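Local coordinates for protein lectin (Colocasia esculenta, PDB 5T1X) that probably binds mannose-type sugars, as a member of the GNA-related lectin family built on a beta-prism II fold, at residues 26-31 with 36-41; 43-48 with 75-80. All blocks are in the same frame, centred on the assembly; numbering follows the deposited sequence.

In the fold
Contact 1 (26-31 with 36-41) lies within one sheet of the prism and contact 2 (43-48 with 75-80) spans two. The evidence is in the chemistry: contact 1 is a beta hairpin, partly buried, with four backbone hydrogen bonds and 601 Å² of buried surface, whereas contact 2 is nearer the surface, buries 137 Å² and consists of indole and CH-pi packing. Their centres are about 11 Å apart. Strand 36-39 of contact 1 is flanked by strand 45-46 of contact 2, where Leu38 N probably donates to Trp45 O (2.8 Å). The hairpin's sheet thus continues into the strand whose tryptophan reaches strand 75-78 in the neighbouring sheet.

Contact 1 (26-31 with 36-41); sequences HQLVMQ and LVLYGG
Gln27 with Tyr39 and Val29 with Val37 form the hydrogen-bonded pairs of this antiparallel hairpin, whose strand axes run at 171° and approach to 4.6 Å. Each pair closes a two-bond ring; Val29 N to Val37 O is 2.8 Å, with a nearly straight angle at the hydrogen of 172°. Between the rings, Leu28 CA also approaches Val37 O (3.4 Å) in a CA-H...O contact.

Apolar packing differs on the two faces. On one, Leu28 CD1 meets Leu36 CD1 at 3.8 Å, and Leu36 and Met30 go on to Leu58 and Ile68 of another sheet. On the other, Val29 CG2 abuts the edge of the Tyr39 ring (3.8 Å to CD2), while Val37 CG1 lies under one face, toward the rim.

The direct side-chain hydrogen bond is Tyr39 OH donating to Gln31 OE1 at 2.6 Å, in the carbonyl plane. Gln31 CG is anti to its carbonyl carbon (chi1 -54°) and the chain then runs extended, carrying the amide to the phenol; Asp33 OD1 takes its NE2 and so fixes the amide's orientation. Gln31, Asp33, Asn35, Val37 and Tyr39 match the QxDxNxVxY signature of GNA-related lectins, consistent with a mannose-binding site.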
loop_
_atom_site.group_PDB
_atom_site.type_symbol
_atom_site.label_atom_id
_atom_site.label_comp_id
_atom_site.label_asym_id
_atom_site.label_seq_id
_atom_site.Cartn_x
_atom_site.Cartn_y
_atom_site.Cartn_z
ATOM N N HIS B 26 0.707 -7.862 13.566
ATOM C CA HIS B 26 1.823 -8.153 12.649
ATOM C C HIS B 26 2.907 -7.080 12.698
ATOM O O HIS B 26 2.604 -5.900 12.872
ATOM C CB HIS B 26 1.337 -8.269 11.187
ATOM C CG HIS B 26 0.070 -9.050 11.010
ATOM N ND1 HIS B 26 -0.006 -10.389 11.347
ATOM C CD2 HIS B 26 -1.131 -8.651 10.526
ATOM C CE1 HIS B 26 -1.247 -10.763 11.078
ATOM N NE2 HIS B 26 -1.962 -9.756 10.575
ATOM N N GLN B 27 4.172 -7.486 12.492
ATOM C CA GLN B 27 5.314 -6.568 12.412
ATOM C C GLN B 27 6.267 -7.019 11.317
ATOM O O GLN B 27 6.427 -8.218 11.122
ATOM C CB GLN B 27 6.105 -6.492 13.738
ATOM C CG GLN B 27 5.308 -6.125 14.976
ATOM C CD GLN B 27 6.197 -6.215 16.189
ATOM O OE1 GLN B 27 7.021 -5.336 16.445
ATOM N NE2 GLN B 27 6.094 -7.309 16.928
ATOM N N LEU B 28 6.908 -6.074 10.628
ATOM C CA LEU B 28 7.959 -6.365 9.649
ATOM C C LEU B 28 9.147 -5.559 10.113
ATOM O O LEU B 28 9.122 -4.337 10.012
ATOM C CB LEU B 28 7.551 -6.064 8.182
ATOM C CG LEU B 28 8.640 -6.355 7.125
ATOM C CD1 LEU B 28 8.916 -7.869 6.993
ATOM C CD2 LEU B 28 8.267 -5.781 5.770
ATOM N N VAL B 29 10.164 -6.232 10.683
ATOM C CA VAL B 29 11.293 -5.555 11.327
ATOM C C VAL B 29 12.605 -5.702 10.545
ATOM O O VAL B 29 13.025 -6.818 10.282
ATOM C CB VAL B 29 11.498 -6.081 12.792
ATOM C CG1 VAL B 29 12.478 -5.193 13.555
ATOM C CG2 VAL B 29 10.173 -6.187 13.556
ATOM N N MET B 30 13.292 -4.572 10.264
ATOM C CA MET B 30 14.658 -4.607 9.723
ATOM C C MET B 30 15.563 -4.584 10.933
ATOM O O MET B 30 15.877 -3.514 11.464
ATOM C CB MET B 30 14.946 -3.430 8.762
ATOM C CG MET B 30 16.372 -3.436 8.210
ATOM S SD MET B 30 16.669 -4.847 7.113
ATOM C CE MET B 30 17.745 -5.861 8.135
ATOM N N GLN B 31 15.909 -5.780 11.435
ATOM C CA GLN B 31 16.659 -5.882 12.675
ATOM C C GLN B 31 18.120 -5.467 12.574
ATOM O O GLN B 31 18.715 -5.488 11.494
ATOM C CB GLN B 31 16.567 -7.297 13.240
ATOM C CG GLN B 31 15.130 -7.764 13.402
ATOM C CD GLN B 31 14.997 -9.108 14.036
ATOM O OE1 GLN B 31 13.920 -9.449 14.511
ATOM N NE2 GLN B 31 16.065 -9.916 14.037
ATOM N N LEU B 36 15.759 -9.389 8.148
ATOM C CA LEU B 36 14.424 -8.809 7.940
ATOM C C LEU B 36 13.423 -9.862 8.378
ATOM O O LEU B 36 13.448 -10.978 7.850
ATOM C CB LEU B 36 14.206 -8.384 6.480
ATOM C CG LEU B 36 12.801 -7.884 6.125
ATOM C CD1 LEU B 36 12.498 -6.517 6.795
ATOM C CD2 LEU B 36 12.651 -7.801 4.608
ATOM N N VAL B 37 12.598 -9.548 9.389
ATOM C CA VAL B 37 11.701 -10.554 9.943
ATOM C C VAL B 37 10.254 -10.097 9.962
ATOM O O VAL B 37 9.930 -9.029 10.477
ATOM C CB VAL B 37 12.135 -10.997 11.372
ATOM C CG1 VAL B 37 11.286 -12.173 11.858
ATOM C CG2 VAL B 37 13.610 -11.374 11.421
ATOM N N LEU B 38 9.373 -10.981 9.495
ATOM C CA LEU B 38 7.951 -10.746 9.590
ATOM C C LEU B 38 7.455 -11.526 10.794
ATOM O O LEU B 38 7.465 -12.761 10.775
ATOM C CB LEU B 38 7.205 -11.152 8.304
ATOM C CG LEU B 38 5.797 -10.534 8.103
ATOM C CD1 LEU B 38 5.323 -10.724 6.681
ATOM C CD2 LEU B 38 4.757 -11.120 9.043
ATOM N N TYR B 39 7.050 -10.806 11.851
ATOM C CA TYR B 39 6.450 -11.402 13.039
ATOM C C TYR B 39 4.952 -11.306 12.849
ATOM O O TYR B 39 4.377 -10.237 13.013
ATOM C CB TYR B 39 6.917 -10.666 14.318
ATOM C CG TYR B 39 8.389 -10.836 14.616
ATOM C CD1 TYR B 39 8.864 -11.992 15.223
ATOM C CD2 TYR B 39 9.298 -9.808 14.365
ATOM C CE1 TYR B 39 10.217 -12.155 15.513
ATOM C CE2 TYR B 39 10.654 -9.956 14.662
ATOM C CZ TYR B 39 11.107 -11.133 15.241
ATOM O OH TYR B 39 12.432 -11.316 15.564
ATOM N N GLY B 40 4.339 -12.386 12.390
ATOM C CA GLY B 40 2.908 -12.370 12.117
ATOM C C GLY B 40 2.474 -13.538 11.267
ATOM O O GLY B 40 3.280 -14.419 10.952
ATOM N N GLY B 41 1.210 -13.513 10.874
ATOM C CA GLY B 41 0.605 -14.598 10.120
ATOM C C GLY B 41 0.525 -15.812 11.020
ATOM O O GLY B 41 0.292 -15.672 12.227
HETATM O O HOH W 1 4.258 -9.338 16.062
#

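Contact 2 (43-48 with 75-80); sequences YGWQSN and TIWSSN
Trp77 and Trp45 meet across two sheets of the beta-prism II fold, in an offset edge-to-face pair: the edge of Trp45 is turned toward the face of Trp77, with six-membered ring centroids 5.6 Å apart and planes at 72°.

Trp77 can be followed outward. From CB, CG is set anti to the backbone N (chi1 179°), which sends the indole across to strand 45-46 and its following turn. The five-membered ring comes first, and Ser47 CB sits over it: the methylene is 3.9 Å from the ring centroid and only 13° off the normal, a clear CH-pi contact, with Trp77 CD1 its closest atom at 3.8 Å. Beyond NE1 the partner changes. Trp77 CE2 is 4.0 Å from Trp45 CH2, and Trp77 CZ2 makes the closest approach, 3.6 Å to the same Trp45 CH2.

Ser47 OG points away from the indole, toward Thr49 OG1, Leu36 N and Asn35 OD1, while its CB faces the ring. At the base of Trp77, Ile76 and Trp77 both face Ile68, a classic beta bulge, and just after it Ser78 OG accepts from Asn80 N (2.9 Å) in an ST turn. Phe101 of the other lectin chain packs on Trp77, and Ile103 of that chain on Trp45, so both indoles also belong to the dimer interface. Each tryptophan carries a serine two residues on whose amide lies over its ring, each 3.6 Å above the plane and offset toward the rim: Ser79 N over Trp77, Ser47 N over Trp45.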
loop_
_atom_site.group_PDB
_atom_site.type_symbol
_atom_site.label_atom_id
_atom_site.label_comp_id
_atom_site.label_asym_id
_atom_site.label_seq_id
_atom_site.Cartn_x
_atom_site.Cartn_y
_atom_site.Cartn_z
ATOM N N TYR B 43 3.127 -18.509 10.695
ATOM C CA TYR B 43 4.492 -19.019 10.874
ATOM C C TYR B 43 5.595 -17.974 10.806
ATOM O O TYR B 43 6.762 -18.295 11.082
ATOM C CB TYR B 43 4.769 -20.089 9.799
ATOM C CG TYR B 43 3.766 -21.224 9.823
ATOM C CD1 TYR B 43 3.647 -22.053 10.938
ATOM C CD2 TYR B 43 2.904 -21.439 8.754
ATOM C CE1 TYR B 43 2.711 -23.084 10.975
ATOM C CE2 TYR B 43 1.965 -22.471 8.780
ATOM C CZ TYR B 43 1.865 -23.284 9.896
ATOM O OH TYR B 43 0.944 -24.297 9.927
ATOM N N GLY B 44 5.250 -16.767 10.378
ATOM C CA GLY B 44 6.226 -15.706 10.200
ATOM C C GLY B 44 7.060 -15.954 8.960
ATOM O O GLY B 44 6.799 -16.888 8.195
ATOM N N TRP B 45 8.079 -15.123 8.768
ATOM C CA TRP B 45 8.999 -15.208 7.643
ATOM C C TRP B 45 10.276 -14.475 7.992
ATOM O O TRP B 45 10.244 -13.546 8.804
ATOM C CB TRP B 45 8.342 -14.580 6.395
ATOM C CG TRP B 45 9.218 -14.498 5.171
ATOM C CD1 TRP B 45 9.260 -15.380 4.132
ATOM C CD2 TRP B 45 10.121 -13.433 4.833
ATOM N NE1 TRP B 45 10.160 -14.954 3.183
ATOM C CE2 TRP B 45 10.697 -13.754 3.583
ATOM C CE3 TRP B 45 10.490 -12.227 5.462
ATOM C CZ2 TRP B 45 11.646 -12.932 2.962
ATOM C CZ3 TRP B 45 11.433 -11.416 4.850
ATOM C CH2 TRP B 45 11.991 -11.763 3.608
ATOM N N GLN B 46 11.395 -14.859 7.363
ATOM C CA GLN B 46 12.651 -14.125 7.550
ATOM C C GLN B 46 13.500 -14.169 6.285
ATOM O O GLN B 46 13.381 -15.098 5.487
ATOM C CB GLN B 46 13.453 -14.631 8.762
ATOM C CG GLN B 46 13.948 -16.072 8.650
ATOM C CD GLN B 46 15.260 -16.291 9.365
ATOM O OE1 GLN B 46 15.562 -15.692 10.390
ATOM N NE2 GLN B 46 16.041 -17.228 8.885
ATOM N N SER B 47 14.343 -13.147 6.093
ATOM C CA SER B 47 15.251 -13.114 4.944
ATOM C C SER B 47 16.388 -14.131 5.140
ATOM O O SER B 47 17.040 -14.498 4.166
ATOM C CB SER B 47 15.810 -11.709 4.755
ATOM O OG SER B 47 16.469 -11.293 5.937
ATOM N N ASN B 48 16.613 -14.591 6.400
ATOM C CA ASN B 48 17.660 -15.567 6.786
ATOM C C ASN B 48 19.053 -14.978 6.526
ATOM O O ASN B 48 19.915 -15.614 5.911
ATOM C CB ASN B 48 17.467 -16.924 6.049
ATOM C CG ASN B 48 18.405 -18.014 6.494
ATOM O OD1 ASN B 48 18.831 -18.064 7.649
ATOM N ND2 ASN B 48 18.815 -18.859 5.556
ATOM N N THR B 75 24.883 -5.821 -1.402
ATOM C CA THR B 75 23.555 -6.442 -1.335
ATOM C C THR B 75 23.589 -7.683 -0.435
ATOM O O THR B 75 24.397 -8.592 -0.640
ATOM C CB THR B 75 23.018 -6.783 -2.744
ATOM O OG1 THR B 75 22.951 -5.577 -3.504
ATOM C CG2 THR B 75 21.624 -7.430 -2.703
ATOM N N ILE B 76 22.711 -7.696 0.575
ATOM C CA ILE B 76 22.565 -8.806 1.510
ATOM C C ILE B 76 21.367 -9.681 1.097
ATOM O O ILE B 76 21.396 -10.906 1.257
ATOM C CB ILE B 76 22.410 -8.238 2.951
ATOM C CG1 ILE B 76 23.661 -7.430 3.384
ATOM C CG2 ILE B 76 22.024 -9.313 3.961
ATOM C CD1 ILE B 76 25.064 -8.138 3.194
ATOM N N TRP B 77 20.303 -9.043 0.592
ATOM C CA TRP B 77 19.073 -9.714 0.185
ATOM C C TRP B 77 18.318 -8.827 -0.779
ATOM O O TRP B 77 18.388 -7.601 -0.680
ATOM C CB TRP B 77 18.189 -10.022 1.426
ATOM C CG TRP B 77 16.880 -10.706 1.130
ATOM C CD1 TRP B 77 16.636 -12.048 1.111
ATOM C CD2 TRP B 77 15.618 -10.063 0.896
ATOM N NE1 TRP B 77 15.307 -12.284 0.820
ATOM C CE2 TRP B 77 14.661 -11.081 0.687
ATOM C CE3 TRP B 77 15.210 -8.720 0.798
ATOM C CZ2 TRP B 77 13.314 -10.799 0.406
ATOM C CZ3 TRP B 77 13.879 -8.443 0.522
ATOM C CH2 TRP B 77 12.947 -9.472 0.336
ATOM N N SER B 78 17.591 -9.443 -1.707
ATOM C CA SER B 78 16.711 -8.730 -2.615
ATOM C C SER B 78 15.445 -9.521 -2.839
ATOM O O SER B 78 15.486 -10.764 -2.882
ATOM C CB SER B 78 17.386 -8.468 -3.957
ATOM O OG SER B 78 16.430 -7.885 -4.829
ATOM N N SER B 79 14.328 -8.805 -3.054
ATOM C CA SER B 79 13.045 -9.424 -3.413
ATOM C C SER B 79 13.120 -9.994 -4.827
ATOM O O SER B 79 12.308 -10.839 -5.203
ATOM C CB SER B 79 11.914 -8.401 -3.333
ATOM O OG SER B 79 12.168 -7.299 -4.197
ATOM N N ASN B 80 14.090 -9.496 -5.623
ATOM C CA ASN B 80 14.296 -9.844 -7.033
ATOM C C ASN B 80 13.069 -9.514 -7.895
ATOM O O ASN B 80 12.905 -10.082 -8.976
ATOM C CB ASN B 80 14.735 -11.289 -7.211
ATOM C CG ASN B 80 16.102 -11.518 -6.623
ATOM O OD1 ASN B 80 16.289 -12.390 -5.779
ATOM N ND2 ASN B 80 17.081 -10.700 -7.022
#